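Local structure of putative rubredoxin reductase (Rhodopseudomonas palustris, 3FG2) at residues R21-D34 and F67-M79. The protein probably passes electrons from NADH through its bound FAD to a ferredoxin, as part of the CYP199A2 cytochrome P450 system. Numbering follows the deposited sequence.
Sequences RQAKYPGRIALIND and FQDQAIELISDRM. With FAD (flavin-adenine dinucleotide), chain B.
Arg21, near the end of helix 11-22, clasps the turn between helix 64-69 and strand 72-75. Its NE donates to Gln70 O at 2.8 Å, close to the guanidinium plane, while NH2 reaches Ala71 O from above that carbonyl's plane, also at 2.8 Å. The bend at chi2 (-50°) swings the guanidinium between Gly27 and the Gln70-Ala71 turn, where NH1 bonds to Gly27 O in an almost straight line. Ile29 CD1 rests on one face of the same group. With an alanine here, the carbonyls of Gln70, Ala71 and Gly27 would probably lose the one guanidinium that ties them together, and the turn would be less firmly held to the helix end.

Further along, Arg28 grips Glu73 side-on: NE and NH2 converge on OE1, the latter at 2.7 Å, with the two flat groups turned 28° apart. From there strands 29-32 and 72-75 run on in parallel, Leu31 N giving a nearly straight bond to Glu73 O (2.6 Å) and Asn33 N another to Ile75 O. On one side of this pairing Leu31 CD1 packs against Leu74 CD1 (3.8 Å) and Phe67 CE2.

Beyond the strand ends, Asp34 OD1 forms a salt bridge with Arg78 NH1 at 2.7 Å, carboxylate and guanidinium nearly coplanar. Asp34 OD2 accepts from the ribose hydroxyl FAD O2B (2.6 Å), the Arg78 guanidinium lies over the adenine amino group, and Met79 reads the adenine edge through its backbone N and O. An acidic residue just beyond the second strand, holding the adenosine ribose, is a hallmark of the Rossmann-type dinucleotide-binding fold; here the beta-alpha-beta unit 29-32, 64-69, 72-75 belongs to the FAD domain, with strand 72-75 at one edge of its parallel sheet.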
loop_
_atom_site.group_PDB
_atom_site.type_symbol
_atom_site.label_atom_id
_atom_site.label_comp_id
_atom_site.label_asym_id
_atom_site.label_seq_id
_atom_site.Cartn_x
_atom_site.Cartn_y
_atom_site.Cartn_z
ATOM N N ARG A 21 -23.674 -0.138 -3.963
ATOM C CA ARG A 21 -24.781 -0.992 -4.381
ATOM C C ARG A 21 -25.358 -1.784 -3.214
ATOM O O ARG A 21 -26.578 -1.855 -3.049
ATOM C CB ARG A 21 -24.341 -1.959 -5.487
ATOM C CG ARG A 21 -24.275 -1.337 -6.881
ATOM C CD ARG A 21 -25.566 -0.581 -7.228
ATOM N NE ARG A 21 -25.608 -0.180 -8.631
ATOM C CZ ARG A 21 -26.071 0.989 -9.056
ATOM N NH1 ARG A 21 -26.533 1.872 -8.183
ATOM N NH2 ARG A 21 -26.059 1.283 -10.350
ATOM N N GLN A 22 -24.490 -2.388 -2.411
ATOM C CA GLN A 22 -24.963 -3.154 -1.266
ATOM C C GLN A 22 -25.909 -2.304 -0.436
ATOM O O GLN A 22 -26.906 -2.800 0.075
ATOM C CB GLN A 22 -23.789 -3.619 -0.399
ATOM C CG GLN A 22 -22.969 -4.737 -1.025
ATOM C CD GLN A 22 -21.829 -5.176 -0.135
ATOM O OE1 GLN A 22 -22.039 -5.563 1.013
ATOM N NE2 GLN A 22 -20.613 -5.119 -0.659
ATOM N N ALA A 23 -25.593 -1.019 -0.314
ATOM C CA ALA A 23 -26.417 -0.094 0.454
ATOM C C ALA A 23 -27.622 0.381 -0.357
ATOM O O ALA A 23 -28.303 1.337 0.022
ATOM C CB ALA A 23 -25.582 1.099 0.904
ATOM N N LYS A 24 -27.869 -0.284 -1.479
ATOM C CA LYS A 24 -29.002 0.040 -2.338
ATOM C C LYS A 24 -29.041 1.464 -2.890
ATOM O O LYS A 24 -30.095 2.107 -2.882
ATOM C CB LYS A 24 -30.312 -0.233 -1.593
ATOM C CG LYS A 24 -31.009 -1.542 -1.945
ATOM C CD LYS A 24 -30.305 -2.772 -1.385
ATOM C CE LYS A 24 -29.262 -3.319 -2.342
ATOM N NZ LYS A 24 -28.710 -4.615 -1.855
ATOM N N TYR A 25 -27.905 1.965 -3.369
ATOM C CA TYR A 25 -27.874 3.309 -3.943
ATOM C C TYR A 25 -28.688 3.249 -5.237
ATOM O O TYR A 25 -28.451 2.393 -6.090
ATOM C CB TYR A 25 -26.439 3.736 -4.256
ATOM C CG TYR A 25 -26.335 5.185 -4.666
ATOM C CD1 TYR A 25 -26.470 6.206 -3.726
ATOM C CD2 TYR A 25 -26.134 5.539 -5.997
ATOM C CE1 TYR A 25 -26.409 7.546 -4.104
ATOM C CE2 TYR A 25 -26.072 6.873 -6.386
ATOM C CZ TYR A 25 -26.210 7.872 -5.437
ATOM O OH TYR A 25 -26.148 9.195 -5.821
ATOM N N PRO A 26 -29.660 4.155 -5.401
ATOM C CA PRO A 26 -30.506 4.184 -6.598
ATOM C C PRO A 26 -29.867 4.762 -7.863
ATOM O O PRO A 26 -30.117 4.278 -8.968
ATOM C CB PRO A 26 -31.707 5.002 -6.135
ATOM C CG PRO A 26 -31.067 6.010 -5.234
ATOM C CD PRO A 26 -30.115 5.153 -4.415
ATOM N N GLY A 27 -29.046 5.794 -7.692
ATOM C CA GLY A 27 -28.401 6.436 -8.824
ATOM C C GLY A 27 -27.496 5.566 -9.674
ATOM O O GLY A 27 -27.311 4.372 -9.408
ATOM N N ARG A 28 -26.932 6.187 -10.707
ATOM C CA ARG A 28 -26.024 5.527 -11.644
ATOM C C ARG A 28 -24.621 5.483 -11.044
ATOM O O ARG A 28 -24.238 6.370 -10.283
ATOM C CB ARG A 28 -25.996 6.312 -12.958
ATOM C CG ARG A 28 -25.046 5.785 -14.017
ATOM C CD ARG A 28 -24.838 6.838 -15.101
ATOM N NE ARG A 28 -24.031 6.352 -16.219
ATOM C CZ ARG A 28 -23.551 7.129 -17.186
ATOM N NH1 ARG A 28 -23.789 8.434 -17.176
ATOM N NH2 ARG A 28 -22.837 6.602 -18.170
ATOM N N ILE A 29 -23.857 4.452 -11.390
ATOM C CA ILE A 29 -22.494 4.308 -10.878
ATOM C C ILE A 29 -21.505 3.963 -11.986
ATOM O O ILE A 29 -21.520 2.853 -12.527
ATOM C CB ILE A 29 -22.409 3.210 -9.793
ATOM C CG1 ILE A 29 -23.348 3.551 -8.632
ATOM C CG2 ILE A 29 -20.968 3.078 -9.303
ATOM C CD1 ILE A 29 -23.374 2.507 -7.529
ATOM N N ALA A 30 -20.641 4.921 -12.309
ATOM C CA ALA A 30 -19.636 4.736 -13.353
ATOM C C ALA A 30 -18.246 4.619 -12.739
ATOM O O ALA A 30 -17.809 5.494 -11.991
ATOM C CB ALA A 30 -19.685 5.907 -14.333
ATOM N N LEU A 31 -17.553 3.536 -13.068
ATOM C CA LEU A 31 -16.220 3.285 -12.534
ATOM C C LEU A 31 -15.163 3.468 -13.620
ATOM O O LEU A 31 -14.976 2.592 -14.457
ATOM C CB LEU A 31 -16.144 1.851 -11.997
ATOM C CG LEU A 31 -15.406 1.550 -10.688
ATOM C CD1 LEU A 31 -15.042 0.065 -10.667
ATOM C CD2 LEU A 31 -14.151 2.401 -10.566
ATOM N N ILE A 32 -14.467 4.598 -13.600
ATOM C CA ILE A 32 -13.429 4.877 -14.594
ATOM C C ILE A 32 -12.158 4.085 -14.291
ATOM O O ILE A 32 -11.505 4.303 -13.269
ATOM C CB ILE A 32 -13.104 6.375 -14.611
ATOM C CG1 ILE A 32 -14.396 7.156 -14.850
ATOM C CG2 ILE A 32 -12.064 6.679 -15.690
ATOM C CD1 ILE A 32 -14.334 8.601 -14.422
ATOM N N ASN A 33 -11.810 3.169 -15.191
ATOM C CA ASN A 33 -10.640 2.316 -15.016
ATOM C C ASN A 33 -9.595 2.550 -16.108
ATOM O O ASN A 33 -9.798 2.150 -17.256
ATOM C CB ASN A 33 -11.102 0.854 -15.011
ATOM C CG ASN A 33 -9.969 -0.118 -14.798
ATOM O OD1 ASN A 33 -8.972 0.206 -14.145
ATOM N ND2 ASN A 33 -10.119 -1.334 -15.332
ATOM N N ASP A 34 -8.473 3.182 -15.750
ATOM C CA ASP A 34 -7.423 3.481 -16.728
ATOM C C ASP A 34 -6.387 2.385 -16.971
ATOM O O ASP A 34 -5.312 2.657 -17.507
ATOM C CB ASP A 34 -6.690 4.775 -16.359
ATOM C CG ASP A 34 -5.742 4.593 -15.194
ATOM O OD1 ASP A 34 -5.029 5.560 -14.845
ATOM O OD2 ASP A 34 -5.708 3.481 -14.625
ATOM N N PHE A 67 -19.888 -6.732 -12.755
ATOM C CA PHE A 67 -20.211 -5.323 -12.944
ATOM C C PHE A 67 -21.534 -5.088 -13.664
ATOM O O PHE A 67 -22.205 -4.079 -13.431
ATOM C CB PHE A 67 -19.064 -4.625 -13.682
ATOM C CG PHE A 67 -17.745 -4.749 -12.981
ATOM C CD1 PHE A 67 -16.966 -5.892 -13.134
ATOM C CD2 PHE A 67 -17.316 -3.758 -12.104
ATOM C CE1 PHE A 67 -15.780 -6.051 -12.421
ATOM C CE2 PHE A 67 -16.132 -3.905 -11.383
ATOM C CZ PHE A 67 -15.363 -5.054 -11.541
ATOM N N GLN A 68 -21.906 -6.027 -14.529
ATOM C CA GLN A 68 -23.149 -5.930 -15.281
ATOM C C GLN A 68 -24.321 -6.231 -14.346
ATOM O O GLN A 68 -25.290 -5.472 -14.277
ATOM C CB GLN A 68 -23.123 -6.922 -16.445
ATOM C CG GLN A 68 -21.802 -6.905 -17.212
ATOM C CD GLN A 68 -21.779 -7.865 -18.392
ATOM O OE1 GLN A 68 -22.170 -9.029 -18.269
ATOM N NE2 GLN A 68 -21.305 -7.384 -19.540
ATOM N N ASP A 69 -24.214 -7.335 -13.611
ATOM C CA ASP A 69 -25.251 -7.743 -12.672
ATOM C C ASP A 69 -25.446 -6.705 -11.568
ATOM O O ASP A 69 -26.522 -6.609 -10.973
ATOM C CB ASP A 69 -24.879 -9.080 -12.029
ATOM C CG ASP A 69 -24.656 -10.180 -13.047
ATOM O OD1 ASP A 69 -24.280 -11.301 -12.637
ATOM O OD2 ASP A 69 -24.857 -9.925 -14.253
ATOM N N GLN A 70 -24.399 -5.930 -11.298
ATOM C CA GLN A 70 -24.445 -4.923 -10.243
ATOM C C GLN A 70 -24.796 -3.522 -10.726
ATOM O O GLN A 70 -24.914 -2.595 -9.920
ATOM C CB GLN A 70 -23.102 -4.880 -9.512
ATOM C CG GLN A 70 -22.722 -6.174 -8.813
ATOM C CD GLN A 70 -23.746 -6.597 -7.783
ATOM O OE1 GLN A 70 -24.334 -5.760 -7.101
ATOM N NE2 GLN A 70 -23.951 -7.904 -7.651
ATOM N N ALA A 71 -24.968 -3.367 -12.034
ATOM C CA ALA A 71 -25.297 -2.065 -12.605
ATOM C C ALA A 71 -24.165 -1.070 -12.373
ATOM O O ALA A 71 -24.401 0.133 -12.244
ATOM C CB ALA A 71 -26.593 -1.531 -12.000
ATOM N N ILE A 72 -22.937 -1.581 -12.302
ATOM C CA ILE A 72 -21.766 -0.731 -12.117
ATOM C C ILE A 72 -21.116 -0.586 -13.481
ATOM O O ILE A 72 -20.524 -1.527 -14.005
ATOM C CB ILE A 72 -20.748 -1.345 -11.128
ATOM C CG1 ILE A 72 -21.363 -1.409 -9.728
ATOM C CG2 ILE A 72 -19.475 -0.509 -11.105
ATOM C CD1 ILE A 72 -20.449 -1.985 -8.665
ATOM N N GLU A 73 -21.240 0.604 -14.053
ATOM C CA GLU A 73 -20.698 0.881 -15.373
ATOM C C GLU A 73 -19.173 0.956 -15.364
ATOM O O GLU A 73 -18.592 1.923 -14.860
ATOM C CB GLU A 73 -21.283 2.196 -15.896
ATOM C CG GLU A 73 -21.350 2.290 -17.404
ATOM C CD GLU A 73 -21.885 3.626 -17.864
ATOM O OE1 GLU A 73 -22.957 4.037 -17.367
ATOM O OE2 GLU A 73 -21.232 4.259 -18.723
ATOM N N LEU A 74 -18.531 -0.064 -15.932
ATOM C CA LEU A 74 -17.074 -0.120 -15.988
ATOM C C LEU A 74 -16.548 0.527 -17.262
ATOM O O LEU A 74 -16.563 -0.090 -18.326
ATOM C CB LEU A 74 -16.600 -1.567 -15.926
ATOM C CG LEU A 74 -15.109 -1.713 -15.644
ATOM C CD1 LEU A 74 -14.804 -1.113 -14.283
ATOM C CD2 LEU A 74 -14.710 -3.183 -15.691
ATOM N N ILE A 75 -16.068 1.762 -17.147
ATOM C CA ILE A 75 -15.558 2.500 -18.299
ATOM C C ILE A 75 -14.042 2.424 -18.461
ATOM O O ILE A 75 -13.287 2.918 -17.619
ATOM C CB ILE A 75 -15.936 3.992 -18.211
ATOM C CG1 ILE A 75 -17.447 4.142 -18.041
ATOM C CG2 ILE A 75 -15.464 4.718 -19.464
ATOM C CD1 ILE A 75 -17.886 5.570 -17.842
ATOM N N SER A 76 -13.600 1.825 -19.561
ATOM C CA SER A 76 -12.176 1.702 -19.838
ATOM C C SER A 76 -11.619 3.029 -20.356
ATOM O O SER A 76 -11.445 3.207 -21.561
ATOM C CB SER A 76 -11.938 0.601 -20.870
ATOM O OG SER A 76 -10.553 0.382 -21.069
ATOM N N ASP A 77 -11.349 3.958 -19.439
ATOM C CA ASP A 77 -10.814 5.266 -19.805
ATOM C C ASP A 77 -10.004 5.871 -18.657
ATOM O O ASP A 77 -9.629 5.170 -17.717
ATOM C CB ASP A 77 -11.953 6.215 -20.177
ATOM C CG ASP A 77 -11.577 7.161 -21.301
ATOM O OD1 ASP A 77 -11.442 6.682 -22.446
ATOM O OD2 ASP A 77 -11.405 8.372 -21.043
ATOM N N ARG A 78 -9.746 7.175 -18.735
ATOM C CA ARG A 78 -8.980 7.878 -17.707
ATOM C C ARG A 78 -9.447 9.331 -17.570
ATOM O O ARG A 78 -9.670 10.001 -18.576
ATOM C CB ARG A 78 -7.494 7.857 -18.076
ATOM C CG ARG A 78 -6.605 8.697 -17.181
ATOM C CD ARG A 78 -5.208 8.847 -17.777
ATOM N NE ARG A 78 -4.330 9.667 -16.937
ATOM C CZ ARG A 78 -3.787 9.258 -15.792
ATOM N NH1 ARG A 78 -4.021 8.030 -15.341
ATOM N NH2 ARG A 78 -3.016 10.081 -15.091
ATOM N N MET A 79 -9.607 9.821 -16.342
ATOM C CA MET A 79 -10.019 11.212 -16.172
ATOM C C MET A 79 -8.770 12.072 -16.303
ATOM O O MET A 79 -7.692 11.680 -15.854
ATOM C CB MET A 79 -10.694 11.462 -14.808
ATOM C CG MET A 79 -9.766 11.602 -13.601
ATOM S SD MET A 79 -10.288 12.926 -12.434
ATOM C CE MET A 79 -11.578 12.195 -11.630
HETATM P PA FAD B . -4.881 1.581 -6.118
HETATM O O1A FAD B . -3.487 1.943 -6.487
HETATM O O2A FAD B . -5.233 0.295 -5.883
HETATM O O5B FAD B . -5.595 1.920 -7.436
HETATM C C5B FAD B . -5.555 3.228 -8.091
HETATM C C4B FAD B . -6.152 2.968 -9.492
HETATM O O4B FAD B . -6.562 4.280 -10.036
HETATM C C3B FAD B . -5.183 2.373 -10.530
HETATM O O3B FAD B . -5.656 1.296 -11.275
HETATM C C2B FAD B . -4.763 3.596 -11.297
HETATM O O2B FAD B . -4.211 3.310 -12.544
HETATM C C1B FAD B . -6.075 4.312 -11.418
HETATM N N9A FAD B . -6.036 5.744 -11.721
HETATM C C8A FAD B . -5.115 6.660 -11.279
HETATM N N7A FAD B . -5.344 7.885 -11.735
HETATM C C5A FAD B . -6.463 7.775 -12.509
HETATM C C6A FAD B . -7.222 8.774 -13.294
HETATM N N6A FAD B . -6.907 10.046 -13.379
HETATM N N1A FAD B . -8.322 8.271 -13.959
HETATM C C2A FAD B . -8.688 6.948 -13.899
HETATM N N3A FAD B . -8.050 5.974 -13.207
HETATM C C4A FAD B . -6.939 6.436 -12.525
HETATM N N1 FAD B . -1.534 -3.284 1.387
HETATM C C2 FAD B . -1.783 -4.124 2.392
HETATM O O2 FAD B . -2.490 -3.813 3.302
HETATM N N3 FAD B . -1.225 -5.444 2.435
HETATM C C4 FAD B . -0.400 -5.914 1.428
HETATM O O4 FAD B . 0.051 -7.043 1.496
HETATM C C4X FAD B . -0.123 -5.004 0.320
HETATM N N5 FAD B . 0.670 -5.411 -0.700
HETATM C C5X FAD B . 0.906 -4.529 -1.740
HETATM C C6 FAD B . 1.731 -4.979 -2.809
HETATM C C7 FAD B . 2.016 -4.173 -3.893
HETATM C C7M FAD B . 2.900 -4.700 -5.006
HETATM C C8 FAD B . 1.463 -2.815 -3.956
HETATM C C8M FAD B . 1.731 -1.879 -5.114
HETATM C C9 FAD B . 0.648 -2.356 -2.900
HETATM C C9A FAD B . 0.363 -3.199 -1.798
HETATM N N10 FAD B . -0.483 -2.797 -0.681
HETATM C C10 FAD B . -0.732 -3.659 0.350
HETATM C "C1'" FAD B . -1.061 -1.430 -0.725
HETATM C "C2'" FAD B . -2.466 -1.456 -1.400
HETATM O "O2'" FAD B . -2.333 -2.050 -2.672
HETATM C "C3'" FAD B . -2.960 -0.028 -1.501
HETATM O "O3'" FAD B . -3.102 0.521 -0.195
HETATM C "C4'" FAD B . -4.300 0.005 -2.214
HETATM O "O4'" FAD B . -4.180 -0.557 -3.547
HETATM C "C5'" FAD B . -4.759 1.440 -2.305
HETATM O "O5'" FAD B . -6.130 1.438 -3.089
HETATM P P FAD B . -6.462 2.589 -3.995
HETATM O O1P FAD B . -7.873 2.189 -4.512
HETATM O O2P FAD B . -6.391 3.840 -3.383
HETATM O O3P FAD B . -5.523 2.640 -5.119
#